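PDB 1MZU: PPR, which probably phosphorylates protein histidines with ATP in response to light, which its N-terminal photoactive yellow protein domain, the part described here, senses through 4'-hydroxycinnamic acid. Local coordinates for residues 45-50 / 60-65; 55-60 / 101-106; 66-71 / 78-83. All blocks are in the same frame, centred on the assembly; numbering follows the deposited sequence.

Interaction 1. Residues 45-50 / 60-65. With HC4 (4'-hydroxycinnamic acid), chain D.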
loop_
_atom_site.group_PDB
_atom_site.type_symbol
_atom_site.label_atom_id
_atom_site.label_comp_id
_atom_site.label_asym_id
_atom_site.label_seq_id
_atom_site.Cartn_x
_atom_site.Cartn_y
_atom_site.Cartn_z
ATOM N N HIS A 45 -0.834 8.376 3.879
ATOM C CA HIS A 45 -0.967 8.975 5.198
ATOM C C HIS A 45 -0.058 8.278 6.209
ATOM O O HIS A 45 0.563 8.945 7.037
ATOM C CB HIS A 45 -2.440 9.031 5.641
ATOM C CG HIS A 45 -3.260 10.023 4.870
ATOM N ND1 HIS A 45 -3.453 11.322 5.290
ATOM C CD2 HIS A 45 -3.899 9.919 3.682
ATOM C CE1 HIS A 45 -4.169 11.974 4.393
ATOM N NE2 HIS A 45 -4.454 11.145 3.407
ATOM N N ARG A 46 0.065 6.948 6.112
ATOM C CA ARG A 46 0.952 6.178 6.992
ATOM C C ARG A 46 1.792 5.235 6.152
ATOM O O ARG A 46 1.292 4.642 5.192
ATOM C CB ARG A 46 0.190 5.360 8.048
ATOM C CG ARG A 46 -0.735 6.115 8.998
ATOM C CD ARG A 46 -0.037 7.148 9.865
ATOM N NE ARG A 46 -1.049 7.968 10.526
ATOM C CZ ARG A 46 -1.406 9.198 10.158
ATOM N NH1 ARG A 46 -0.820 9.798 9.131
ATOM N NH2 ARG A 46 -2.419 9.796 10.772
ATOM N N TYR A 47 3.048 5.051 6.558
ATOM C CA TYR A 47 3.999 4.197 5.841
ATOM C C TYR A 47 4.976 3.622 6.876
ATOM O O TYR A 47 5.825 4.365 7.391
ATOM C CB TYR A 47 4.752 5.073 4.809
ATOM C CG TYR A 47 5.518 4.336 3.735
ATOM C CD1 TYR A 47 4.884 3.944 2.541
ATOM C CD2 TYR A 47 6.885 4.026 3.896
ATOM C CE1 TYR A 47 5.605 3.249 1.519
ATOM C CE2 TYR A 47 7.609 3.341 2.900
ATOM C CZ TYR A 47 6.967 2.953 1.720
ATOM O OH TYR A 47 7.683 2.238 0.791
ATOM N N ASN A 48 4.890 2.315 7.154
ATOM C CA ASN A 48 5.778 1.682 8.143
ATOM C C ASN A 48 7.213 1.350 7.701
ATOM O O ASN A 48 7.530 1.424 6.515
ATOM C CB ASN A 48 5.095 0.485 8.861
ATOM C CG ASN A 48 5.072 -0.806 8.043
ATOM O OD1 ASN A 48 5.135 -0.792 6.816
ATOM N ND2 ASN A 48 4.965 -1.934 8.737
ATOM N N ARG A 49 8.051 0.980 8.675
ATOM C CA ARG A 49 9.466 0.638 8.477
ATOM C C ARG A 49 9.737 -0.693 7.777
ATOM O O ARG A 49 10.757 -0.835 7.090
ATOM C CB ARG A 49 10.206 0.682 9.809
ATOM N N THR A 50 8.841 -1.666 7.970
ATOM C CA THR A 50 8.960 -2.992 7.342
ATOM C C THR A 50 8.837 -2.838 5.827
ATOM O O THR A 50 9.566 -3.487 5.077
ATOM C CB THR A 50 7.851 -3.954 7.821
ATOM O OG1 THR A 50 7.743 -3.886 9.246
ATOM C CG2 THR A 50 8.166 -5.396 7.417
ATOM N N GLU A 60 9.271 9.691 5.329
ATOM C CA GLU A 60 9.011 11.131 5.338
ATOM C C GLU A 60 8.848 11.880 4.012
ATOM O O GLU A 60 8.134 12.881 3.948
ATOM C CB GLU A 60 9.984 11.843 6.282
ATOM C CG GLU A 60 9.728 11.538 7.762
ATOM C CD GLU A 60 10.243 10.166 8.215
ATOM O OE1 GLU A 60 9.419 9.337 8.666
ATOM O OE2 GLU A 60 11.473 9.933 8.160
ATOM N N ARG A 61 9.490 11.389 2.957
ATOM C CA ARG A 61 9.375 12.001 1.625
ATOM C C ARG A 61 8.233 11.357 0.829
ATOM O O ARG A 61 7.715 11.940 -0.126
ATOM C CB ARG A 61 10.704 11.905 0.849
ATOM C CG ARG A 61 11.306 10.507 0.761
ATOM C CD ARG A 61 12.694 10.542 0.117
ATOM N NE ARG A 61 13.319 9.215 0.086
ATOM C CZ ARG A 61 13.122 8.296 -0.862
ATOM N NH1 ARG A 61 12.316 8.539 -1.889
ATOM N NH2 ARG A 61 13.719 7.116 -0.768
ATOM N N VAL A 62 7.814 10.179 1.289
ATOM C CA VAL A 62 6.746 9.388 0.678
ATOM C C VAL A 62 5.337 9.775 1.182
ATOM O O VAL A 62 4.379 9.722 0.414
ATOM C CB VAL A 62 7.087 7.862 0.837
ATOM C CG1 VAL A 62 5.927 6.975 0.523
ATOM C CG2 VAL A 62 8.215 7.508 -0.109
ATOM N N ILE A 63 5.229 10.201 2.447
ATOM C CA ILE A 63 3.951 10.621 3.040
ATOM C C ILE A 63 3.520 11.971 2.456
ATOM O O ILE A 63 4.297 12.936 2.436
ATOM C CB ILE A 63 4.020 10.660 4.606
ATOM C CG1 ILE A 63 4.188 9.236 5.144
ATOM C CG2 ILE A 63 2.736 11.252 5.206
ATOM C CD1 ILE A 63 4.648 9.142 6.597
ATOM N N GLY A 64 2.285 12.005 1.956
ATOM C CA GLY A 64 1.743 13.201 1.338
ATOM C C GLY A 64 1.680 13.055 -0.174
ATOM O O GLY A 64 0.980 13.809 -0.849
ATOM N N ARG A 65 2.396 12.063 -0.698
ATOM C CA ARG A 65 2.424 11.779 -2.128
ATOM C C ARG A 65 1.457 10.648 -2.490
ATOM O O ARG A 65 1.087 9.846 -1.630
ATOM C CB ARG A 65 3.847 11.404 -2.560
ATOM C CG ARG A 65 4.673 12.516 -3.216
ATOM C CD ARG A 65 4.967 13.700 -2.295
ATOM N NE ARG A 65 5.991 14.586 -2.858
ATOM C CZ ARG A 65 5.768 15.549 -3.752
ATOM N NH1 ARG A 65 4.541 15.783 -4.209
ATOM N NH2 ARG A 65 6.784 16.279 -4.198
HETATM C C1 HC4 D . 6.129 -0.316 -8.511
HETATM O O1 HC4 D . 6.389 0.779 -9.111
HETATM C C2 HC4 D . 6.286 -0.531 -7.095
HETATM C C3 HC4 D . 6.868 0.361 -6.302
HETATM C "C1'" HC4 D . 6.809 0.362 -4.869
HETATM C "C2'" HC4 D . 7.497 1.428 -4.131
HETATM C "C3'" HC4 D . 7.377 1.499 -2.724
HETATM C "C4'" HC4 D . 6.533 0.576 -2.043
HETATM C "C5'" HC4 D . 5.865 -0.449 -2.760
HETATM C "C6'" HC4 D . 5.997 -0.524 -4.146
HETATM O "O4'" HC4 D . 6.390 0.618 -0.736
#
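Y47 is engaged at two places: the V62 side chain covers a face of its ring, and its hydroxyl meets the phenolic end of the chromophore. V62 CG1 lies 4.0 Å from the centroid of the Y47 ring and only 20° off the ring normal, which identifies a CH-pi contact. The methyl is displaced toward the rim, V62 CG1 coming nearest to Y47 CD1 at 3.8 Å. With CG of Y47 anti to the backbone N (chi1 -165°), the ring leaves the strand on the side where V62 waits. Y47 OH lies within hydrogen-bonding distance of both S55 OG and O4' of 4'-hydroxycinnamic acid, the latter at 2.6 Å and near the ring plane. I63 closes the outer end: its CG2 makes van der Waals contact with H45 O at 3.7 Å, and its CG1 is 4.2 Å from Y47 CB. H45 O accepts R46 NH1 at 2.7 Å, the donor standing 62° out of the carbonyl plane. H45 and R46 face Q37 as a classic beta bulge in the edge strand. E51 OE2 also bonds the chromophore, probably at the same oxygen, as in other photoactive yellow proteins, a chromophore site built on a PAS fold.

Interaction 2. Residues 55-60 / 101-106. With HC4 (4'-hydroxycinnamic acid), chain D.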
loop_
_atom_site.group_PDB
_atom_site.type_symbol
_atom_site.label_atom_id
_atom_site.label_comp_id
_atom_site.label_asym_id
_atom_site.label_seq_id
_atom_site.Cartn_x
_atom_site.Cartn_y
_atom_site.Cartn_z
ATOM N N SER A 55 11.268 -1.798 0.365
ATOM C CA SER A 55 11.281 -0.868 -0.763
ATOM C C SER A 55 12.496 0.028 -0.944
ATOM O O SER A 55 12.828 0.390 -2.072
ATOM C CB SER A 55 10.041 0.019 -0.710
ATOM O OG SER A 55 10.151 1.022 0.286
ATOM N N GLY A 56 13.080 0.460 0.174
ATOM C CA GLY A 56 14.237 1.342 0.147
ATOM C C GLY A 56 13.813 2.801 0.248
ATOM O O GLY A 56 14.650 3.701 0.191
ATOM N N ARG A 57 12.503 3.026 0.385
ATOM C CA ARG A 57 11.928 4.368 0.504
ATOM C C ARG A 57 11.855 4.852 1.937
ATOM O O ARG A 57 11.481 4.101 2.829
ATOM C CB ARG A 57 10.516 4.435 -0.099
ATOM C CG ARG A 57 10.438 4.703 -1.595
ATOM C CD ARG A 57 10.744 3.461 -2.411
ATOM N NE ARG A 57 10.544 3.671 -3.841
ATOM C CZ ARG A 57 10.966 2.840 -4.793
ATOM N NH1 ARG A 57 11.617 1.727 -4.472
ATOM N NH2 ARG A 57 10.743 3.126 -6.070
ATOM N N ILE A 58 12.189 6.126 2.131
ATOM C CA ILE A 58 12.161 6.782 3.438
ATOM C C ILE A 58 10.708 7.258 3.630
ATOM O O ILE A 58 10.150 7.888 2.730
ATOM C CB ILE A 58 13.200 7.973 3.496
ATOM C CG1 ILE A 58 14.636 7.433 3.554
ATOM C CG2 ILE A 58 12.977 8.867 4.727
ATOM C CD1 ILE A 58 15.238 6.965 2.226
ATOM N N PRO A 59 10.069 6.932 4.783
ATOM C CA PRO A 59 8.680 7.330 5.070
ATOM C C PRO A 59 8.328 8.813 4.994
ATOM O O PRO A 59 7.229 9.147 4.593
ATOM C CB PRO A 59 8.466 6.796 6.487
ATOM C CG PRO A 59 9.282 5.573 6.495
ATOM C CD PRO A 59 10.559 6.031 5.847
ATOM N N GLU A 60 9.271 9.691 5.329
ATOM C CA GLU A 60 9.011 11.131 5.338
ATOM C C GLU A 60 8.848 11.880 4.012
ATOM O O GLU A 60 8.134 12.881 3.948
ATOM C CB GLU A 60 9.984 11.843 6.282
ATOM C CG GLU A 60 9.728 11.538 7.762
ATOM C CD GLU A 60 10.243 10.166 8.215
ATOM O OE1 GLU A 60 9.419 9.337 8.666
ATOM O OE2 GLU A 60 11.473 9.933 8.160
ATOM N N PHE A 101 6.800 -6.771 -7.432
ATOM C CA PHE A 101 7.291 -5.397 -7.468
ATOM C C PHE A 101 8.570 -5.282 -8.297
ATOM O O PHE A 101 9.592 -5.909 -7.977
ATOM C CB PHE A 101 7.511 -4.864 -6.046
ATOM C CG PHE A 101 6.248 -4.422 -5.356
ATOM C CD1 PHE A 101 5.154 -3.944 -6.105
ATOM C CD2 PHE A 101 6.137 -4.479 -3.950
ATOM C CE1 PHE A 101 3.957 -3.528 -5.475
ATOM C CE2 PHE A 101 4.939 -4.064 -3.299
ATOM C CZ PHE A 101 3.842 -3.587 -4.076
ATOM N N ASP A 102 8.492 -4.486 -9.370
ATOM C CA ASP A 102 9.603 -4.264 -10.305
ATOM C C ASP A 102 10.520 -3.105 -9.901
ATOM O O ASP A 102 10.422 -1.984 -10.433
ATOM C CB ASP A 102 9.059 -4.046 -11.725
ATOM C CG ASP A 102 10.102 -4.291 -12.800
ATOM O OD1 ASP A 102 10.738 -5.376 -12.780
ATOM O OD2 ASP A 102 10.278 -3.405 -13.665
ATOM N N PHE A 103 11.429 -3.404 -8.975
ATOM C CA PHE A 103 12.395 -2.433 -8.470
ATOM C C PHE A 103 13.593 -2.315 -9.404
ATOM O O PHE A 103 13.667 -3.022 -10.405
ATOM C CB PHE A 103 12.846 -2.825 -7.055
ATOM C CG PHE A 103 11.757 -2.726 -6.011
ATOM C CD1 PHE A 103 11.825 -3.490 -4.826
ATOM C CD2 PHE A 103 10.663 -1.854 -6.190
ATOM C CE1 PHE A 103 10.807 -3.382 -3.826
ATOM C CE2 PHE A 103 9.652 -1.736 -5.213
ATOM C CZ PHE A 103 9.716 -2.497 -4.027
ATOM N N GLN A 104 14.537 -1.443 -9.056
ATOM C CA GLN A 104 15.742 -1.210 -9.855
ATOM C C GLN A 104 16.669 -2.424 -9.914
ATOM O O GLN A 104 17.203 -2.757 -10.974
ATOM C CB GLN A 104 16.510 -0.003 -9.302
ATOM C CG GLN A 104 15.690 1.270 -9.244
ATOM C CD GLN A 104 16.534 2.505 -9.074
ATOM O OE1 GLN A 104 16.891 2.878 -7.957
ATOM N NE2 GLN A 104 16.841 3.167 -10.184
ATOM N N MET A 105 16.793 -3.110 -8.779
ATOM C CA MET A 105 17.646 -4.288 -8.647
ATOM C C MET A 105 17.061 -5.586 -9.212
ATOM O O MET A 105 17.437 -6.008 -10.309
ATOM C CB MET A 105 18.087 -4.480 -7.182
ATOM C CG MET A 105 18.661 -3.224 -6.518
ATOM S SD MET A 105 20.053 -2.462 -7.405
ATOM C CE MET A 105 20.329 -0.967 -6.407
ATOM N N ALA A 106 16.098 -6.172 -8.498
ATOM C CA ALA A 106 15.486 -7.443 -8.893
ATOM C C ALA A 106 13.987 -7.536 -8.560
ATOM O O ALA A 106 13.492 -6.737 -7.765
ATOM C CB ALA A 106 16.240 -8.576 -8.191
HETATM C C1 HC4 D . 6.129 -0.316 -8.511
HETATM O O1 HC4 D . 6.389 0.779 -9.111
HETATM C C2 HC4 D . 6.286 -0.531 -7.095
HETATM C C3 HC4 D . 6.868 0.361 -6.302
HETATM C "C1'" HC4 D . 6.809 0.362 -4.869
HETATM C "C2'" HC4 D . 7.497 1.428 -4.131
HETATM C "C3'" HC4 D . 7.377 1.499 -2.724
HETATM C "C4'" HC4 D . 6.533 0.576 -2.043
HETATM C "C5'" HC4 D . 5.865 -0.449 -2.760
HETATM C "C6'" HC4 D . 5.997 -0.524 -4.146
HETATM O "O4'" HC4 D . 6.390 0.618 -0.736
#
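The backbones of S55 and F103 stay 7.9 Å apart between their CA atoms, and no hydrogen bond spans the two segments, so the contact rests on the F103 ring. Its CZ lies 4.0 Å from S55 CA, while its CE2 lies 4.1 Å from R57 NH1. The guanidinium and ring planes differ by 38°, which argues against a stack. R57 is positioned from within its own segment: NH1 donates to S55 O at 3.0 Å, with the acceptor close to the guanidinium plane, and R57 N donates to S55 OG at 3.1 Å, forming an ST turn; S55 OG is also hydrogen-bonded to Y47 OH. A bend at chi2 (78°) turns the chain back over the ligand, so that C2' of 4'-hydroxycinnamic acid stands 3.7 Å above the guanidinium plane of R57, over its centre. F101 offers a ring face, with ligand C6' 3.6 Å above its plane, whereas F103 approaches edge-on, its CE2 3.6 Å from ligand C1'. The site lies between helix 49-55 with its following turn and edge strand 94-102 with the residues that follow; there the F101 backbone bonds to V108 of strand 107-116, and F103 packs on V108.

Interaction 3. Residues 66-71 / 78-83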
loop_
_atom_site.group_PDB
_atom_site.type_symbol
_atom_site.label_atom_id
_atom_site.label_comp_id
_atom_site.label_asym_id
_atom_site.label_seq_id
_atom_site.Cartn_x
_atom_site.Cartn_y
_atom_site.Cartn_z
ATOM N N ASN A 66 1.056 10.599 -3.759
ATOM C CA ASN A 66 0.139 9.576 -4.261
ATOM C C ASN A 66 0.857 8.245 -4.530
ATOM O O ASN A 66 1.851 8.204 -5.267
ATOM C CB ASN A 66 -0.564 10.075 -5.530
ATOM C CG ASN A 66 -1.807 9.249 -5.897
ATOM O OD1 ASN A 66 -1.714 8.089 -6.313
ATOM N ND2 ASN A 66 -2.973 9.867 -5.780
ATOM N N PHE A 67 0.328 7.171 -3.932
ATOM C CA PHE A 67 0.865 5.809 -4.064
ATOM C C PHE A 67 0.847 5.293 -5.502
ATOM O O PHE A 67 1.846 4.774 -5.971
ATOM C CB PHE A 67 0.089 4.825 -3.141
ATOM C CG PHE A 67 0.643 3.413 -3.117
ATOM C CD1 PHE A 67 1.878 3.132 -2.508
ATOM C CD2 PHE A 67 -0.058 2.360 -3.718
ATOM C CE1 PHE A 67 2.417 1.812 -2.501
ATOM C CE2 PHE A 67 0.466 1.021 -3.724
ATOM C CZ PHE A 67 1.706 0.756 -3.112
ATOM N N PHE A 68 -0.275 5.469 -6.191
ATOM C CA PHE A 68 -0.429 4.961 -7.554
ATOM C C PHE A 68 0.158 5.785 -8.692
ATOM O O PHE A 68 0.749 5.223 -9.621
ATOM C CB PHE A 68 -1.902 4.629 -7.834
ATOM C CG PHE A 68 -2.516 3.717 -6.810
ATOM C CD1 PHE A 68 -2.245 2.334 -6.831
ATOM C CD2 PHE A 68 -3.322 4.241 -5.779
ATOM C CE1 PHE A 68 -2.767 1.462 -5.827
ATOM C CE2 PHE A 68 -3.852 3.388 -4.761
ATOM C CZ PHE A 68 -3.575 1.996 -4.784
ATOM N N THR A 69 0.043 7.107 -8.597
ATOM C CA THR A 69 0.558 7.985 -9.653
ATOM C C THR A 69 2.000 8.429 -9.497
ATOM O O THR A 69 2.654 8.679 -10.500
ATOM C CB THR A 69 -0.314 9.253 -9.840
ATOM O OG1 THR A 69 -0.267 10.049 -8.653
ATOM C CG2 THR A 69 -1.756 8.874 -10.155
ATOM N N GLU A 70 2.477 8.519 -8.247
ATOM C CA GLU A 70 3.841 8.977 -7.937
ATOM C C GLU A 70 4.839 7.984 -7.336
ATOM O O GLU A 70 5.884 7.744 -7.935
ATOM C CB GLU A 70 3.799 10.239 -7.050
ATOM C CG GLU A 70 3.057 11.435 -7.656
ATOM C CD GLU A 70 2.822 12.575 -6.673
ATOM O OE1 GLU A 70 2.120 12.372 -5.661
ATOM O OE2 GLU A 70 3.338 13.683 -6.922
ATOM N N VAL A 71 4.521 7.407 -6.168
ATOM C CA VAL A 71 5.425 6.476 -5.471
ATOM C C VAL A 71 5.560 5.082 -6.068
ATOM O O VAL A 71 6.674 4.573 -6.193
ATOM C CB VAL A 71 5.071 6.321 -3.938
ATOM C CG1 VAL A 71 6.162 5.521 -3.198
ATOM C CG2 VAL A 71 4.927 7.686 -3.292
ATOM N N PRO A 78 -4.987 -2.702 -13.974
ATOM C CA PRO A 78 -6.279 -3.121 -13.407
ATOM C C PRO A 78 -6.232 -4.142 -12.263
ATOM O O PRO A 78 -7.135 -4.171 -11.429
ATOM C CB PRO A 78 -7.016 -3.678 -14.619
ATOM C CG PRO A 78 -6.558 -2.781 -15.694
ATOM C CD PRO A 78 -5.073 -2.737 -15.452
ATOM N N ALA A 79 -5.156 -4.926 -12.194
ATOM C CA ALA A 79 -4.991 -5.933 -11.143
ATOM C C ALA A 79 -4.716 -5.330 -9.764
ATOM O O ALA A 79 -4.975 -5.972 -8.753
ATOM C CB ALA A 79 -3.871 -6.904 -11.511
ATOM N N PHE A 80 -4.207 -4.100 -9.730
ATOM C CA PHE A 80 -3.897 -3.435 -8.462
ATOM C C PHE A 80 -4.681 -2.135 -8.257
ATOM O O PHE A 80 -5.510 -2.087 -7.354
ATOM C CB PHE A 80 -2.372 -3.204 -8.331
ATOM C CG PHE A 80 -1.840 -3.137 -6.889
ATOM C CD1 PHE A 80 -2.441 -2.325 -5.892
ATOM C CD2 PHE A 80 -0.657 -3.818 -6.559
ATOM C CE1 PHE A 80 -1.863 -2.183 -4.594
ATOM C CE2 PHE A 80 -0.062 -3.689 -5.263
ATOM C CZ PHE A 80 -0.674 -2.862 -4.280
ATOM N N SER A 81 -4.399 -1.087 -9.044
ATOM C CA SER A 81 -5.094 0.205 -8.889
ATOM C C SER A 81 -6.548 0.143 -9.284
ATOM O O SER A 81 -7.378 0.824 -8.685
ATOM C CB SER A 81 -4.397 1.355 -9.647
ATOM O OG SER A 81 -4.489 1.207 -11.050
ATOM N N GLY A 82 -6.851 -0.716 -10.264
ATOM C CA GLY A 82 -8.223 -0.910 -10.724
ATOM C C GLY A 82 -9.038 -1.534 -9.601
ATOM O O GLY A 82 -10.147 -1.084 -9.320
ATOM N N ARG A 83 -8.440 -2.513 -8.913
ATOM C CA ARG A 83 -9.060 -3.202 -7.768
ATOM C C ARG A 83 -9.292 -2.219 -6.614
ATOM O O ARG A 83 -10.307 -2.293 -5.920
ATOM C CB ARG A 83 -8.167 -4.343 -7.293
ATOM C CG ARG A 83 -8.781 -5.710 -7.456
ATOM C CD ARG A 83 -7.734 -6.767 -7.316
ATOM N NE ARG A 83 -8.250 -8.125 -7.394
ATOM C CZ ARG A 83 -7.556 -9.154 -7.877
ATOM N NH1 ARG A 83 -6.323 -8.979 -8.351
ATOM N NH2 ARG A 83 -8.057 -10.378 -7.807
#
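F67, F68 and F80 meet as three rings, and F80 stands at about a right angle to the other two side chains. F68 leads with its ring edge: its CE1 comes within 3.8 Å of F80 CD1, an atom lying near the plane of the F68 ring. F67 likewise turns an edge to F80, with F67 CE2 4.1 Å from F80 CE1. Adjacent in sequence, F67 and F68 diverge at the first torsion, CG being anti to the backbone N in F67 (chi1 -175°) and anti to the carbonyl carbon in F68 (chi1 -53°). Even so, F67 CD2 rests 3.5 Å above the plane of the F68 ring, near its rim. S81 CB touches F68 CD1 at 3.7 Å, while S81 OG bonds to I77 O. Replacing F68 with an alanine takes away the ring under F67 CD2 and would probably leave a gap facing F80 CD1 and S81 CB, with F67 freer to shift. N66 caps helix 67-71, its OD1 accepting T69 N at 3.0 Å. The short axes of 67-71 and 78-83 make 118° and pass 11.5 Å apart, a separation bridged by side chains. This is aromatic packing of PAS-fold helices on the sheet, beside the chromophore, which F67 approaches: F67 packs on I36 and V38 of strand 34-39, and F80 meets F97 and F99 of strand 94-102 edge-to-face.

Overall arrangement
Interactions 1 and 2 both touch the chromophore and are partly buried, whereas interaction 3 is a buried contact among aromatic side chains. None of the three is bridged by a hydrogen bond between its segments; the polar chemistry lies in the ligand bond of interaction 1, which serves the phenolic end, and in the guanidinium that interaction 2 sets, with aromatic rings, around the ligand's ring and tail. The segments of interactions 1 and 2 overlap in helix 59-62, which contributes V62 to interaction 1, and Y47 and S55 probably link them by a hydrogen bond. Packing of F101 CE1 on F80 CE2 and of V62 CG1 on V71 CG1, each 4.0 Å, connects interaction 3 to the others, V71 itself lining the chromophore pocket.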